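Local coordinates for protein BfpC (Escherichia coli, PDB 3VHJ) that is a membrane protein essential for type IV pilus biogenesis, represented here by its cytoplasmic N-terminal domain, at residues A[50-58]-A[102-110]; A[3-11]-A[63-71]. The protein carries 1 engineered substitution. All coordinates share one frame; numbering follows the deposited sequence.

The chain opens with residues 3-11, whose strand 8-11 is an edge of a small mixed sheet. After strand 21-23 and helix 31-42 it forms the hairpin of strands 46-52 and 55-60, and the loop that follows returns in contact 2 to the N-terminal segment, closing a loop over 51 intervening residues. Contact 1 starts from the tip of that hairpin and is completed by 102-110, a turn and the start of strand 107-113. The two closures therefore cross rather than nest. The centres of contact 1 and contact 2 are about 21 Å apart. Contact 1 joins the antiparallel sheet to the sheet edged by 107-113; contact 2 ties the N terminus to the loop entering strand 72-73.

Contact 1: A[50-58]-A[102-110]; sequences IGRFQGEQF and DKDGMVHFD
The carboxamide of Gln57 makes both direct hydrogen bonds between the hairpin 50-58 and the segment 102-110, a turn and the start of strand 107-113. Its OE1 accepts the backbone N-H of Val107 on a lone pair, nearly straight at 175°. Gln57 NE2 donates to Gly105 O at 2.9 Å. With chi1 at 67°, CG sits between the backbone N and the carbonyl carbon, and the extended chain beyond carries the amide to the other backbone. Waters add three bridges: one links Gln57 OE1 to Val107 O, another, in the plane of the Arg52 guanidinium, joins NE to Gly105 O, and a third connects Gln54 N with Asp104 O. In the packing, the selenomethionine Met106 runs past Gln57 in the opposite direction, its SE 3.9 Å from Gln57 CB, and bends so that CE reaches Gly55 O at 3.6 Å. Gln54 crosses Asp104 obliquely, its CG 3.4 Å from Asp104 OD1. Within 102-110, Asp102 OD2 holds the turn, taking Asp104 N (an Asx turn) and Met106 N from opposite faces of its carboxylate. Shortening Gln57 to an alanine would probably leave Val107 N and Gly105 O without their partners and open a gap beside the selenium. Trp22 of strand 21-23 packs on both Gln57 and Val107, where two sheets meet. One buried amide thus satisfies backbone groups entering strand 107-113, while waters bridge the turns and selenomethionine packing completes the join.

Contact 2: A[3-11]-A[63-71]; sequences KNNLGVAVI and KNIGHKRGQ
Ile65 lies over Gly7, its CD1 3.7 Å from Gly7 CA and its CB 3.3 Å from Asn4 OD1. The torsion chi1 of 65° puts CG1 between the backbone N and the carbonyl carbon, against Gly7 and one face of the His67 ring. At Gly7 a CB would run into both Ile65 CG1 and His67 NE2, so the absence of a side chain allows the close approach. The backbones are joined by two hydrogen bonds, from Asn4 N to Asn64 O (3.0 Å) and from Gly7 N to Ile65 O (2.8 Å), the second in the carbonyl plane. Between them the N-terminal segment is bent by an Asx turn, in which Asn4 OD1 accepts from Leu6 N at 2.9 Å; the same oxygen thus packs on Ile65 while it holds the turn. Lys3 crosses Asn64 at about a right angle, and its CA makes a C-H...O contact with Asn64 O. At the far end Val8 CG2 rests 3.5 Å from Gln71 NE2. That NE2 donates to Gly66 O. Gln71 OE1 accepts from Lys68 N. His67 is fixed by Asp62 N at ND1 and Val18 O at NE2, and it packs on Leu46 of strand 46-52. The contact thus lies at the surface where strand 8-11 begins, beside strand 14-17, with the loop 63-71 passing from strand 55-60 to strand 72-73, the other edge of the same small sheet.

Contact 1: A[50-58]-A[102-110]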
loop_
_atom_site.group_PDB
_atom_site.type_symbol
_atom_site.label_atom_id
_atom_site.label_comp_id
_atom_site.label_asym_id
_atom_site.label_seq_id
_atom_site.Cartn_x
_atom_site.Cartn_y
_atom_site.Cartn_z
ATOM N N ILE A 50 -0.866 0.681 12.054
ATOM C CA ILE A 50 0.581 0.796 12.039
ATOM C C ILE A 50 0.972 2.152 12.592
ATOM O O ILE A 50 0.308 3.160 12.345
ATOM C CB ILE A 50 1.160 0.609 10.622
ATOM C CG1 ILE A 50 0.797 1.791 9.737
ATOM C CG2 ILE A 50 0.617 -0.673 10.014
ATOM C CD1 ILE A 50 1.481 1.758 8.382
ATOM N N GLY A 51 2.044 2.165 13.370
ATOM C CA GLY A 51 2.493 3.404 13.964
ATOM C C GLY A 51 3.723 3.943 13.276
ATOM O O GLY A 51 4.619 3.187 12.882
ATOM N N ARG A 52 3.753 5.259 13.123
ATOM C CA ARG A 52 4.872 5.947 12.506
ATOM C C ARG A 52 5.200 7.123 13.417
ATOM O O ARG A 52 4.434 7.438 14.332
ATOM C CB ARG A 52 4.491 6.423 11.101
ATOM C CG ARG A 52 4.335 5.279 10.085
ATOM C CD ARG A 52 5.685 4.656 9.750
ATOM N NE ARG A 52 5.608 3.575 8.766
ATOM C CZ ARG A 52 5.429 2.289 9.052
ATOM N NH1 ARG A 52 5.299 1.887 10.312
ATOM N NH2 ARG A 52 5.403 1.394 8.071
ATOM N N PHE A 53 6.339 7.763 13.184
ATOM C CA PHE A 53 6.747 8.892 14.014
ATOM C C PHE A 53 5.715 10.017 14.046
ATOM O O PHE A 53 5.332 10.489 15.118
ATOM C CB PHE A 53 8.085 9.450 13.526
ATOM C CG PHE A 53 8.583 10.616 14.335
ATOM C CD1 PHE A 53 8.902 10.460 15.679
ATOM C CD2 PHE A 53 8.731 11.872 13.752
ATOM C CE1 PHE A 53 9.365 11.538 16.435
ATOM C CE2 PHE A 53 9.194 12.959 14.499
ATOM C CZ PHE A 53 9.512 12.787 15.845
ATOM N N GLN A 54 5.264 10.441 12.870
ATOM C CA GLN A 54 4.292 11.526 12.766
ATOM C C GLN A 54 2.874 11.126 13.172
ATOM O O GLN A 54 1.952 11.939 13.092
ATOM C CB GLN A 54 4.278 12.080 11.335
ATOM C CG GLN A 54 5.617 12.643 10.871
ATOM C CD GLN A 54 6.016 13.908 11.609
ATOM O OE1 GLN A 54 7.142 14.388 11.475
ATOM N NE2 GLN A 54 5.088 14.460 12.386
ATOM N N GLY A 55 2.700 9.882 13.608
ATOM C CA GLY A 55 1.378 9.441 14.011
ATOM C C GLY A 55 1.001 8.068 13.492
ATOM O O GLY A 55 1.797 7.379 12.852
ATOM N N GLU A 56 -0.236 7.670 13.756
ATOM C CA GLU A 56 -0.701 6.366 13.330
ATOM C C GLU A 56 -1.643 6.390 12.141
ATOM O O GLU A 56 -2.150 7.436 11.746
ATOM C CB GLU A 56 -1.374 5.659 14.501
ATOM C CG GLU A 56 -0.418 5.364 15.631
ATOM C CD GLU A 56 -1.070 4.574 16.729
ATOM O OE1 GLU A 56 -1.631 5.196 17.659
ATOM O OE2 GLU A 56 -1.032 3.328 16.648
ATOM N N GLN A 57 -1.855 5.210 11.574
ATOM C CA GLN A 57 -2.743 5.043 10.440
ATOM C C GLN A 57 -3.200 3.590 10.426
ATOM O O GLN A 57 -2.685 2.751 11.169
ATOM C CB GLN A 57 -2.030 5.408 9.134
ATOM C CG GLN A 57 -0.906 4.473 8.730
ATOM C CD GLN A 57 -0.102 5.019 7.566
ATOM O OE1 GLN A 57 -0.653 5.355 6.522
ATOM N NE2 GLN A 57 1.211 5.113 7.746
ATOM N N PHE A 58 -4.170 3.288 9.580
ATOM C CA PHE A 58 -4.696 1.938 9.533
ATOM C C PHE A 58 -5.027 1.489 8.121
ATOM O O PHE A 58 -5.183 2.303 7.212
ATOM C CB PHE A 58 -5.952 1.877 10.395
ATOM C CG PHE A 58 -6.931 2.971 10.088
ATOM C CD1 PHE A 58 -7.790 2.870 8.999
ATOM C CD2 PHE A 58 -6.957 4.131 10.861
ATOM C CE1 PHE A 58 -8.665 3.913 8.683
ATOM C CE2 PHE A 58 -7.822 5.176 10.556
ATOM C CZ PHE A 58 -8.679 5.068 9.464
ATOM N N ASP A 102 3.841 9.457 1.822
ATOM C CA ASP A 102 4.208 10.862 1.935
ATOM C C ASP A 102 5.334 11.152 2.908
ATOM O O ASP A 102 5.855 10.251 3.562
ATOM C CB ASP A 102 2.972 11.718 2.261
ATOM C CG ASP A 102 2.476 11.541 3.684
ATOM O OD1 ASP A 102 1.325 11.945 3.956
ATOM O OD2 ASP A 102 3.224 11.022 4.536
ATOM N N LYS A 103 5.708 12.424 2.985
ATOM C CA LYS A 103 6.794 12.871 3.846
ATOM C C LYS A 103 6.590 12.527 5.319
ATOM O O LYS A 103 7.551 12.475 6.085
ATOM C CB LYS A 103 6.978 14.385 3.682
ATOM C CG LYS A 103 8.277 14.931 4.255
ATOM C CD LYS A 103 9.489 14.330 3.557
ATOM C CE LYS A 103 10.776 14.952 4.065
ATOM N NZ LYS A 103 11.965 14.404 3.356
ATOM N N ASP A 104 5.343 12.290 5.716
ATOM C CA ASP A 104 5.040 11.951 7.107
ATOM C C ASP A 104 4.908 10.446 7.311
ATOM O O ASP A 104 4.576 9.985 8.404
ATOM C CB ASP A 104 3.746 12.633 7.562
ATOM C CG ASP A 104 3.871 14.142 7.626
ATOM O OD1 ASP A 104 4.863 14.628 8.206
ATOM O OD2 ASP A 104 2.970 14.840 7.108
ATOM N N GLY A 105 5.161 9.683 6.254
ATOM C CA GLY A 105 5.068 8.239 6.357
ATOM C C GLY A 105 3.657 7.705 6.178
ATOM O O GLY A 105 3.414 6.521 6.381
HETATM N N MSE A 106 2.723 8.572 5.802
HETATM C CA MSE A 106 1.345 8.140 5.599
HETATM C C MSE A 106 1.175 7.529 4.218
HETATM O O MSE A 106 1.655 8.071 3.221
HETATM C CB MSE A 106 0.377 9.318 5.755
HETATM C CG MSE A 106 0.371 9.966 7.143
HETATM SE SE MSE A 106 -0.235 8.830 8.564
HETATM C CE MSE A 106 1.443 8.455 9.437
ATOM N N VAL A 107 0.492 6.392 4.165
ATOM C CA VAL A 107 0.256 5.727 2.903
ATOM C C VAL A 107 -0.789 6.500 2.109
ATOM O O VAL A 107 -1.922 6.683 2.565
ATOM C CB VAL A 107 -0.232 4.272 3.120
ATOM C CG1 VAL A 107 -0.558 3.626 1.784
ATOM C CG2 VAL A 107 0.842 3.468 3.845
ATOM N N HIS A 108 -0.396 6.975 0.930
ATOM C CA HIS A 108 -1.313 7.708 0.061
ATOM C C HIS A 108 -1.884 6.777 -0.997
ATOM O O HIS A 108 -3.048 6.897 -1.376
ATOM C CB HIS A 108 -0.607 8.872 -0.640
ATOM C CG HIS A 108 -0.464 10.096 0.207
ATOM N ND1 HIS A 108 -0.355 11.362 -0.330
ATOM C CD2 HIS A 108 -0.395 10.251 1.552
ATOM C CE1 HIS A 108 -0.226 12.242 0.648
ATOM N NE2 HIS A 108 -0.246 11.594 1.798
ATOM N N PHE A 109 -1.055 5.857 -1.478
ATOM C CA PHE A 109 -1.484 4.911 -2.498
ATOM C C PHE A 109 -1.020 3.488 -2.234
ATOM O O PHE A 109 0.125 3.247 -1.845
ATOM C CB PHE A 109 -0.965 5.342 -3.878
ATOM C CG PHE A 109 -1.473 6.680 -4.326
ATOM C CD1 PHE A 109 -2.798 6.836 -4.724
ATOM C CD2 PHE A 109 -0.627 7.791 -4.345
ATOM C CE1 PHE A 109 -3.279 8.080 -5.135
ATOM C CE2 PHE A 109 -1.095 9.037 -4.753
ATOM C CZ PHE A 109 -2.427 9.182 -5.150
ATOM N N ASP A 110 -1.934 2.550 -2.449
ATOM C CA ASP A 110 -1.657 1.128 -2.309
ATOM C C ASP A 110 -2.664 0.475 -3.244
ATOM O O ASP A 110 -3.762 0.117 -2.833
ATOM C CB ASP A 110 -1.873 0.646 -0.874
ATOM C CG ASP A 110 -1.721 -0.858 -0.741
ATOM O OD1 ASP A 110 -1.302 -1.499 -1.734
ATOM O OD2 ASP A 110 -2.013 -1.406 0.349
HETATM O O HOH W 1 5.444 4.671 6.269
HETATM O O HOH W 2 6.249 9.479 10.546
HETATM O O HOH W 3 -2.771 6.335 5.428
#

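Contact 2: A[3-11]-A[63-71]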
loop_
_atom_site.group_PDB
_atom_site.type_symbol
_atom_site.label_atom_id
_atom_site.label_comp_id
_atom_site.label_asym_id
_atom_site.label_seq_id
_atom_site.Cartn_x
_atom_site.Cartn_y
_atom_site.Cartn_z
ATOM N N LYS A 3 -15.040 -13.815 -6.056
ATOM C CA LYS A 3 -13.746 -13.527 -5.368
ATOM C C LYS A 3 -12.523 -13.727 -6.260
ATOM O O LYS A 3 -12.432 -14.711 -7.002
ATOM C CB LYS A 3 -13.608 -14.402 -4.125
ATOM C CG LYS A 3 -14.592 -14.058 -3.020
ATOM C CD LYS A 3 -14.282 -14.870 -1.783
ATOM C CE LYS A 3 -15.005 -14.332 -0.562
ATOM N NZ LYS A 3 -14.566 -15.088 0.641
ATOM N N ASN A 4 -11.590 -12.780 -6.190
ATOM C CA ASN A 4 -10.358 -12.848 -6.971
ATOM C C ASN A 4 -9.169 -12.735 -6.017
ATOM O O ASN A 4 -9.353 -12.674 -4.799
ATOM C CB ASN A 4 -10.313 -11.728 -8.027
ATOM C CG ASN A 4 -10.322 -10.329 -7.422
ATOM O OD1 ASN A 4 -9.460 -9.974 -6.621
ATOM N ND2 ASN A 4 -11.294 -9.524 -7.823
ATOM N N ASN A 5 -7.954 -12.718 -6.551
ATOM C CA ASN A 5 -6.790 -12.622 -5.680
ATOM C C ASN A 5 -5.957 -11.378 -5.943
ATOM O O ASN A 5 -4.742 -11.373 -5.746
ATOM C CB ASN A 5 -5.929 -13.892 -5.792
ATOM C CG ASN A 5 -5.388 -14.130 -7.195
ATOM O OD1 ASN A 5 -4.807 -15.184 -7.472
ATOM N ND2 ASN A 5 -5.568 -13.159 -8.078
ATOM N N LEU A 6 -6.629 -10.312 -6.367
ATOM C CA LEU A 6 -5.970 -9.042 -6.661
ATOM C C LEU A 6 -5.280 -8.444 -5.441
ATOM O O LEU A 6 -4.349 -7.651 -5.576
ATOM C CB LEU A 6 -6.991 -8.030 -7.178
ATOM C CG LEU A 6 -7.119 -7.766 -8.676
ATOM C CD1 LEU A 6 -8.380 -6.945 -8.936
ATOM C CD2 LEU A 6 -5.882 -7.027 -9.176
ATOM N N GLY A 7 -5.745 -8.816 -4.255
ATOM C CA GLY A 7 -5.170 -8.268 -3.041
ATOM C C GLY A 7 -3.948 -8.961 -2.467
ATOM O O GLY A 7 -3.490 -8.592 -1.384
ATOM N N VAL A 8 -3.410 -9.957 -3.162
ATOM C CA VAL A 8 -2.239 -10.655 -2.642
ATOM C C VAL A 8 -1.077 -10.636 -3.623
ATOM O O VAL A 8 -1.161 -11.186 -4.717
ATOM C CB VAL A 8 -2.576 -12.122 -2.278
ATOM C CG1 VAL A 8 -1.349 -12.822 -1.714
ATOM C CG2 VAL A 8 -3.701 -12.151 -1.257
ATOM N N ALA A 9 0.021 -10.009 -3.218
ATOM C CA ALA A 9 1.185 -9.932 -4.082
ATOM C C ALA A 9 2.279 -10.875 -3.614
ATOM O O ALA A 9 2.376 -11.190 -2.429
ATOM C CB ALA A 9 1.713 -8.498 -4.116
ATOM N N VAL A 10 3.089 -11.338 -4.557
ATOM C CA VAL A 10 4.208 -12.212 -4.236
ATOM C C VAL A 10 5.483 -11.458 -4.586
ATOM O O VAL A 10 5.624 -10.930 -5.687
ATOM C CB VAL A 10 4.198 -13.525 -5.058
ATOM C CG1 VAL A 10 5.469 -14.323 -4.770
ATOM C CG2 VAL A 10 2.980 -14.355 -4.716
ATOM N N ILE A 11 6.397 -11.384 -3.629
ATOM C CA ILE A 11 7.674 -10.726 -3.845
ATOM C C ILE A 11 8.695 -11.699 -3.289
ATOM O O ILE A 11 8.848 -11.825 -2.078
ATOM C CB ILE A 11 7.762 -9.383 -3.093
ATOM C CG1 ILE A 11 6.652 -8.448 -3.577
ATOM C CG2 ILE A 11 9.123 -8.739 -3.334
ATOM C CD1 ILE A 11 6.493 -7.199 -2.736
ATOM N N LYS A 63 -11.982 -8.931 1.822
ATOM C CA LYS A 63 -11.979 -10.372 1.600
ATOM C C LYS A 63 -12.341 -10.765 0.171
ATOM O O LYS A 63 -11.998 -11.855 -0.273
ATOM C CB LYS A 63 -12.946 -11.061 2.564
ATOM C CG LYS A 63 -12.534 -10.978 4.025
ATOM C CD LYS A 63 -13.479 -11.786 4.898
ATOM C CE LYS A 63 -13.090 -11.716 6.363
ATOM N NZ LYS A 63 -13.979 -12.595 7.177
ATOM N N ASN A 64 -13.038 -9.891 -0.546
ATOM C CA ASN A 64 -13.432 -10.218 -1.911
ATOM C C ASN A 64 -12.269 -10.289 -2.886
ATOM O O ASN A 64 -12.401 -10.868 -3.964
ATOM C CB ASN A 64 -14.482 -9.232 -2.424
ATOM C CG ASN A 64 -15.825 -9.413 -1.743
ATOM O OD1 ASN A 64 -16.207 -10.527 -1.388
ATOM N ND2 ASN A 64 -16.556 -8.320 -1.574
ATOM N N ILE A 65 -11.134 -9.701 -2.520
ATOM C CA ILE A 65 -9.975 -9.757 -3.391
ATOM C C ILE A 65 -8.859 -10.605 -2.777
ATOM O O ILE A 65 -7.689 -10.452 -3.115
ATOM C CB ILE A 65 -9.449 -8.336 -3.764
ATOM C CG1 ILE A 65 -8.930 -7.604 -2.527
ATOM C CG2 ILE A 65 -10.578 -7.519 -4.412
ATOM C CD1 ILE A 65 -8.307 -6.257 -2.857
ATOM N N GLY A 66 -9.237 -11.500 -1.862
ATOM C CA GLY A 66 -8.272 -12.408 -1.268
ATOM C C GLY A 66 -7.666 -12.093 0.085
ATOM O O GLY A 66 -6.883 -12.889 0.601
ATOM N N HIS A 67 -8.009 -10.950 0.665
ATOM C CA HIS A 67 -7.451 -10.592 1.969
ATOM C C HIS A 67 -7.932 -11.543 3.053
ATOM O O HIS A 67 -9.085 -11.944 3.067
ATOM C CB HIS A 67 -7.818 -9.149 2.314
ATOM C CG HIS A 67 -7.115 -8.143 1.455
ATOM N ND1 HIS A 67 -7.591 -6.866 1.261
ATOM C CD2 HIS A 67 -5.958 -8.226 0.758
ATOM C CE1 HIS A 67 -6.758 -6.203 0.478
ATOM N NE2 HIS A 67 -5.757 -7.005 0.160
ATOM N N LYS A 68 -7.027 -11.908 3.957
ATOM C CA LYS A 68 -7.352 -12.826 5.042
ATOM C C LYS A 68 -6.507 -12.489 6.262
ATOM O O LYS A 68 -5.424 -11.917 6.138
ATOM C CB LYS A 68 -7.070 -14.275 4.623
ATOM C CG LYS A 68 -8.074 -14.877 3.644
ATOM C CD LYS A 68 -7.581 -16.216 3.083
ATOM C CE LYS A 68 -7.320 -17.253 4.174
ATOM N NZ LYS A 68 -8.569 -17.737 4.824
ATOM N N ARG A 69 -7.014 -12.844 7.438
ATOM C CA ARG A 69 -6.298 -12.603 8.681
ATOM C C ARG A 69 -4.910 -13.237 8.573
ATOM O O ARG A 69 -4.750 -14.296 7.966
ATOM C CB ARG A 69 -7.062 -13.232 9.855
ATOM C CG ARG A 69 -6.425 -12.986 11.208
ATOM C CD ARG A 69 -7.078 -13.804 12.323
ATOM N NE ARG A 69 -6.330 -13.682 13.577
ATOM C CZ ARG A 69 -6.303 -12.592 14.343
ATOM N NH1 ARG A 69 -6.989 -11.512 14.000
ATOM N NH2 ARG A 69 -5.576 -12.577 15.450
ATOM N N GLY A 70 -3.905 -12.581 9.143
ATOM C CA GLY A 70 -2.559 -13.125 9.115
ATOM C C GLY A 70 -1.649 -12.680 7.985
ATOM O O GLY A 70 -0.444 -12.915 8.042
ATOM N N GLN A 71 -2.196 -12.050 6.951
ATOM C CA GLN A 71 -1.348 -11.604 5.848
ATOM C C GLN A 71 -0.626 -10.328 6.234
ATOM O O GLN A 71 -1.214 -9.430 6.838
ATOM C CB GLN A 71 -2.173 -11.334 4.585
ATOM C CG GLN A 71 -2.870 -12.549 4.022
ATOM C CD GLN A 71 -3.867 -12.183 2.943
ATOM O OE1 GLN A 71 -4.339 -11.049 2.883
ATOM N NE2 GLN A 71 -4.209 -13.148 2.099
#